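Local coordinates for protein endo-arabinase (Bacteroides thetaiotaomicron, PDB 5C0P) that probably hydrolyses glycosidic bonds in L-arabinan, as a metal-binding glycoside hydrolase of family 43, at residues D136-I141 and W148-R153; Y164-A169 and G177-L182. All blocks are in the same frame, centred on the assembly; numbering follows the deposited sequence.

Contact 1. Residues D136-I141 and W148-R153; sequences DGSLYI and WLLFCR
Leu150 O is met by two groups of the facing strand. Ser138 N gives it a hydrogen bond of 2.8 Å. Gly137 CA adds a CA-H...O contact to the same oxygen at 3.1 Å. Leu150 N returns a bond to Ser138 O, so the two residues form an antiparallel hydrogen-bonded pair. Tyr140 and Trp148 form the next such pair. The shorter of its two bonds runs from Trp148 N to Tyr140 O, 2.7 Å. Leu139 and Leu149 make the non-hydrogen-bonded pair between them.

The side chains of Ser138 and Leu150 meet on one face of the sheet. Ser138 OG sits between its own backbone N and carbonyl carbon (chi1 67°), and from there it lies 3.4 Å from Leu150 CB. Further along this face, Tyr140 and Trp148 lie side by side and point the same way. Tyr140 CD2 touches Trp148 CD1 at 3.9 Å, and the ring planes are inclined at 40°. The polar atoms on this face have different hydrogen-bond partners: the carbonyl oxygen of Pro207 for Ser138 OG, Arg211 for Tyr140 OH and Asp142 for Trp148 NE1. On the other face, Leu149 CD1 reaches over to Ser138 O and Gly137 CA.

Near the start of strand 134-141 is Asp136, predicted to tune the acidity of the catalytic Glu and to orient the proton donor and substrate; its OD2 is hydrogen-bonded to Ala206 N and to a bound Tris molecule, probably from the crystallisation liquor. The hairpin lies between two neighbouring sheets: strand 78-88, with the magnesium ligand Asp84, touches Asp136 and Ser138, and strand 205-211 touches Tyr140, Leu150 and Cys152, while strand 162-168 continues the hairpin's own sheet beyond 148-153.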
loop_
_atom_site.group_PDB
_atom_site.type_symbol
_atom_site.label_atom_id
_atom_site.label_comp_id
_atom_site.label_asym_id
_atom_site.label_seq_id
_atom_site.Cartn_x
_atom_site.Cartn_y
_atom_site.Cartn_z
ATOM N N ASP A 136 -2.026 1.092 6.434
ATOM C CA ASP A 136 -1.479 1.169 5.083
ATOM C C ASP A 136 -0.023 1.614 5.053
ATOM O O ASP A 136 0.389 2.318 4.140
ATOM C CB ASP A 136 -2.355 2.066 4.175
ATOM C CG ASP A 136 -3.703 1.445 3.843
ATOM O OD1 ASP A 136 -3.965 0.286 4.246
ATOM O OD2 ASP A 136 -4.512 2.118 3.170
ATOM N N GLY A 137 0.760 1.213 6.055
ATOM C CA GLY A 137 2.183 1.504 6.046
ATOM C C GLY A 137 2.876 0.898 4.838
ATOM O O GLY A 137 2.775 -0.316 4.582
ATOM N N SER A 138 3.584 1.742 4.092
ATOM C CA SER A 138 4.292 1.300 2.896
ATOM C C SER A 138 5.758 1.709 2.943
ATOM O O SER A 138 6.175 2.488 3.809
ATOM C CB SER A 138 3.625 1.864 1.642
ATOM O OG SER A 138 3.766 3.272 1.578
ATOM N N LEU A 139 6.539 1.181 2.004
ATOM C CA LEU A 139 7.980 1.417 1.970
ATOM C C LEU A 139 8.341 2.158 0.693
ATOM O O LEU A 139 7.933 1.772 -0.406
ATOM C CB LEU A 139 8.724 0.080 2.023
ATOM C CG LEU A 139 10.253 0.113 1.990
ATOM C CD1 LEU A 139 10.808 0.728 3.252
ATOM C CD2 LEU A 139 10.801 -1.292 1.802
ATOM N N TYR A 140 9.063 3.258 0.856
ATOM C CA TYR A 140 9.671 3.976 -0.260
ATOM C C TYR A 140 11.186 3.986 -0.066
ATOM O O TYR A 140 11.678 4.327 1.013
ATOM C CB TYR A 140 9.133 5.413 -0.354
ATOM C CG TYR A 140 9.930 6.259 -1.323
ATOM C CD1 TYR A 140 9.914 5.986 -2.691
ATOM C CD2 TYR A 140 10.736 7.308 -0.877
ATOM C CE1 TYR A 140 10.665 6.732 -3.584
ATOM C CE2 TYR A 140 11.489 8.069 -1.773
ATOM C CZ TYR A 140 11.454 7.770 -3.121
ATOM O OH TYR A 140 12.197 8.506 -4.009
ATOM N N ILE A 141 11.925 3.606 -1.106
ATOM C CA ILE A 141 13.385 3.657 -1.076
ATOM C C ILE A 141 13.831 4.882 -1.853
ATOM O O ILE A 141 13.562 5.008 -3.060
ATOM C CB ILE A 141 14.026 2.387 -1.681
ATOM C CG1 ILE A 141 13.496 1.132 -0.970
ATOM C CG2 ILE A 141 15.555 2.482 -1.647
ATOM C CD1 ILE A 141 13.809 1.076 0.533
ATOM N N TRP A 148 12.048 4.723 3.702
ATOM C CA TRP A 148 11.033 5.564 4.305
ATOM C C TRP A 148 9.764 4.776 4.512
ATOM O O TRP A 148 9.361 3.997 3.638
ATOM C CB TRP A 148 10.684 6.722 3.375
ATOM C CG TRP A 148 11.736 7.787 3.246
ATOM C CD1 TRP A 148 12.831 7.770 2.433
ATOM C CD2 TRP A 148 11.767 9.034 3.948
ATOM N NE1 TRP A 148 13.546 8.939 2.582
ATOM C CE2 TRP A 148 12.913 9.729 3.508
ATOM C CE3 TRP A 148 10.931 9.632 4.899
ATOM C CZ2 TRP A 148 13.245 11.004 3.992
ATOM C CZ3 TRP A 148 11.259 10.890 5.380
ATOM C CH2 TRP A 148 12.406 11.566 4.921
ATOM N N LEU A 149 9.131 5.017 5.657
ATOM C CA LEU A 149 7.791 4.530 5.952
ATOM C C LEU A 149 6.787 5.623 5.591
ATOM O O LEU A 149 6.959 6.775 5.984
ATOM C CB LEU A 149 7.684 4.220 7.447
ATOM C CG LEU A 149 6.295 3.830 7.945
ATOM C CD1 LEU A 149 5.951 2.428 7.438
ATOM C CD2 LEU A 149 6.248 3.891 9.461
ATOM N N LEU A 150 5.751 5.264 4.836
ATOM C CA LEU A 150 4.622 6.164 4.590
ATOM C C LEU A 150 3.424 5.508 5.250
ATOM O O LEU A 150 3.278 4.296 5.185
ATOM C CB LEU A 150 4.338 6.303 3.095
ATOM C CG LEU A 150 5.515 6.615 2.182
ATOM C CD1 LEU A 150 5.051 6.606 0.720
ATOM C CD2 LEU A 150 6.140 7.937 2.559
ATOM N N PHE A 151 2.571 6.283 5.907
ATOM C CA PHE A 151 1.396 5.676 6.519
ATOM C C PHE A 151 0.250 6.655 6.658
ATOM O O PHE A 151 0.430 7.872 6.536
ATOM C CB PHE A 151 1.725 5.009 7.869
ATOM C CG PHE A 151 2.142 5.966 8.956
ATOM C CD1 PHE A 151 1.199 6.539 9.802
ATOM C CD2 PHE A 151 3.487 6.271 9.148
ATOM C CE1 PHE A 151 1.595 7.404 10.814
ATOM C CE2 PHE A 151 3.890 7.135 10.160
ATOM C CZ PHE A 151 2.945 7.702 10.994
ATOM N N CYS A 152 -0.930 6.108 6.918
ATOM C CA CYS A 152 -2.111 6.924 7.171
ATOM C C CYS A 152 -2.430 6.933 8.645
ATOM O O CYS A 152 -2.281 5.923 9.335
ATOM C CB CYS A 152 -3.319 6.318 6.467
ATOM S SG CYS A 152 -3.139 6.214 4.696
ATOM N N ARG A 153 -2.893 8.077 9.130
ATOM C CA ARG A 153 -3.494 8.127 10.442
ATOM C C ARG A 153 -4.981 8.209 10.172
ATOM O O ARG A 153 -5.448 9.136 9.496
ATOM C CB ARG A 153 -3.015 9.339 11.228
ATOM C CG ARG A 153 -3.317 9.199 12.687
ATOM C CD ARG A 153 -2.842 10.365 13.510
ATOM N NE ARG A 153 -3.427 10.256 14.837
ATOM C CZ ARG A 153 -3.311 11.178 15.780
ATOM N NH1 ARG A 153 -2.626 12.285 15.534
ATOM N NH2 ARG A 153 -3.880 10.994 16.962
#

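Contact 2. Residues Y164-A169 and G177-L182; sequences YAQRLA and GDPYLL
Gln166 lies alongside Pro179, both side chains pointing the same way. Its CB is 4.1 Å from Pro179 CA. CG, anti to the backbone N (chi1 -167°), meets Asp178 O and Pro179 CA, and the chain beyond it is extended. CD comes near Pro179 N and CG. At the tip the amide splits its contacts. OE1 packs on Pro179 CG at 3.6 Å, while NE2 donates a hydrogen bond of 2.8 Å to Gly177 O. That oxygen is in the amide plane of Gln166, but the donor stands above the carbonyl plane of Gly177. The bond ties the strand to the corner at Gly177.

Ala165 and Tyr180 form a hydrogen-bonded pair through two backbone bonds, with Tyr180 N to Ala165 O at 2.8 Å. Tyr164 pairs with Leu181 without such bonds, and their side chains cross obliquely. Leu181 CD1 lies over one face of the Tyr164 ring, 4.1 Å from its centroid, a CH-pi contact. The ring also touches Pro179 CB through CD2, at 3.7 Å. Tyr164 OH is bonded to Glu162. Leu182 CD1 and CD2 both touch Ala165 CB.

Antiparallel pairing of successive strands fits a blade of the five-bladed beta-propeller of family 43.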
loop_
_atom_site.group_PDB
_atom_site.type_symbol
_atom_site.label_atom_id
_atom_site.label_comp_id
_atom_site.label_asym_id
_atom_site.label_seq_id
_atom_site.Cartn_x
_atom_site.Cartn_y
_atom_site.Cartn_z
ATOM N N TYR A 164 1.463 10.482 6.573
ATOM C CA TYR A 164 2.759 10.789 7.198
ATOM C C TYR A 164 3.913 10.092 6.503
ATOM O O TYR A 164 3.733 9.023 5.926
ATOM C CB TYR A 164 2.790 10.338 8.660
ATOM C CG TYR A 164 1.955 11.192 9.568
ATOM C CD1 TYR A 164 0.597 10.959 9.707
ATOM C CD2 TYR A 164 2.528 12.230 10.294
ATOM C CE1 TYR A 164 -0.175 11.760 10.527
ATOM C CE2 TYR A 164 1.761 13.037 11.115
ATOM C CZ TYR A 164 0.411 12.790 11.234
ATOM O OH TYR A 164 -0.356 13.588 12.058
ATOM N N ALA A 165 5.097 10.693 6.591
ATOM C CA ALA A 165 6.336 10.014 6.223
ATOM C C ALA A 165 7.295 9.991 7.411
ATOM O O ALA A 165 7.279 10.892 8.258
ATOM C CB ALA A 165 6.995 10.694 5.038
ATOM N N GLN A 166 8.152 8.974 7.458
ATOM C CA GLN A 166 9.123 8.866 8.536
ATOM C C GLN A 166 10.272 7.986 8.066
ATOM O O GLN A 166 10.021 6.944 7.468
ATOM C CB GLN A 166 8.451 8.226 9.756
ATOM C CG GLN A 166 9.240 8.342 11.048
ATOM C CD GLN A 166 8.459 7.846 12.237
ATOM O OE1 GLN A 166 7.402 7.222 12.092
ATOM N NE2 GLN A 166 8.979 8.108 13.428
ATOM N N ARG A 167 11.517 8.372 8.337
ATOM C CA ARG A 167 12.631 7.488 7.969
ATOM C C ARG A 167 12.602 6.203 8.786
ATOM O O ARG A 167 12.229 6.204 9.969
ATOM C CB ARG A 167 13.993 8.168 8.137
ATOM C CG ARG A 167 14.326 9.199 7.053
ATOM C CD ARG A 167 15.815 9.556 7.107
ATOM N NE ARG A 167 16.207 10.529 6.082
ATOM C CZ ARG A 167 16.419 10.216 4.804
ATOM N NH1 ARG A 167 16.267 8.955 4.402
ATOM N NH2 ARG A 167 16.767 11.158 3.930
ATOM N N LEU A 168 12.991 5.105 8.145
ATOM C CA LEU A 168 13.196 3.841 8.833
ATOM C C LEU A 168 14.689 3.598 9.025
ATOM O O LEU A 168 15.515 4.035 8.213
ATOM C CB LEU A 168 12.609 2.693 8.015
ATOM C CG LEU A 168 11.088 2.606 7.967
ATOM C CD1 LEU A 168 10.628 1.699 6.831
ATOM C CD2 LEU A 168 10.580 2.079 9.289
ATOM N N ALA A 169 15.038 2.888 10.096
ATOM C CA ALA A 169 16.408 2.417 10.282
ATOM C C ALA A 169 16.757 1.492 9.124
ATOM O O ALA A 169 15.866 0.911 8.502
ATOM C CB ALA A 169 16.537 1.668 11.591
ATOM N N GLY A 177 13.638 9.651 14.052
ATOM C CA GLY A 177 12.936 10.917 14.164
ATOM C C GLY A 177 11.443 10.753 14.403
ATOM O O GLY A 177 10.969 9.667 14.738
ATOM N N ASP A 178 10.703 11.842 14.237
ATOM C CA ASP A 178 9.263 11.821 14.432
ATOM C C ASP A 178 8.561 11.704 13.092
ATOM O O ASP A 178 9.121 12.073 12.061
ATOM C CB ASP A 178 8.801 13.097 15.135
ATOM C CG ASP A 178 9.286 13.188 16.568
ATOM O OD1 ASP A 178 9.647 12.146 17.149
ATOM O OD2 ASP A 178 9.300 14.308 17.110
ATOM N N PRO A 179 7.331 11.176 13.093
ATOM C CA PRO A 179 6.565 11.164 11.839
ATOM C C PRO A 179 6.332 12.595 11.356
ATOM O O PRO A 179 6.192 13.505 12.181
ATOM C CB PRO A 179 5.224 10.538 12.245
ATOM C CG PRO A 179 5.475 9.851 13.546
ATOM C CD PRO A 179 6.588 10.589 14.224
ATOM N N TYR A 180 6.323 12.787 10.039
ATOM C CA TYR A 180 6.131 14.108 9.464
ATOM C C TYR A 180 4.837 14.134 8.652
ATOM O O TYR A 180 4.652 13.328 7.753
ATOM C CB TYR A 180 7.342 14.499 8.600
ATOM C CG TYR A 180 7.385 15.975 8.302
ATOM C CD1 TYR A 180 6.656 16.509 7.248
ATOM C CD2 TYR A 180 8.125 16.839 9.095
ATOM C CE1 TYR A 180 6.676 17.861 6.985
ATOM C CE2 TYR A 180 8.151 18.198 8.840
ATOM C CZ TYR A 180 7.421 18.699 7.784
ATOM O OH TYR A 180 7.443 20.046 7.528
ATOM N N LEU A 181 3.931 15.047 8.994
ATOM C CA LEU A 181 2.653 15.159 8.293
ATOM C C LEU A 181 2.849 15.734 6.899
ATOM O O LEU A 181 3.332 16.855 6.746
ATOM C CB LEU A 181 1.676 16.028 9.095
ATOM C CG LEU A 181 0.327 16.318 8.420
ATOM C CD1 LEU A 181 -0.486 15.058 8.298
ATOM C CD2 LEU A 181 -0.448 17.345 9.224
ATOM N N LEU A 182 2.475 14.952 5.893
ATOM C CA LEU A 182 2.618 15.356 4.493
ATOM C C LEU A 182 1.453 16.220 4.017
ATOM O O LEU A 182 1.655 17.282 3.420
ATOM C CB LEU A 182 2.747 14.116 3.606
ATOM C CG LEU A 182 3.940 13.218 3.950
ATOM C CD1 LEU A 182 4.120 12.154 2.888
ATOM C CD2 LEU A 182 5.218 14.017 4.101
#

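Overall arrangement
Contacts 1 and 2 come in series along the chain, their centres about 9 Å apart. They belong to one antiparallel sheet, in which strands 147-153 and 162-168 are neighbours. Probable backbone hydrogen bonds, Leu149 N to Gln166 O and Tyr164 N to Phe151 O, join them. The sheet steps outward. The centre of contact 1 is about 8 Å from the centre of the chain and that of contact 2 about 16 Å. This is consistent with one propeller blade, running from strand 134-141 beside the magnesium site of Asp84 and His261 to the more exposed strand 178-184. On that reading the sheet carries Asp136, a predicted active-site residue, near the centre and partly exposed surface farther out.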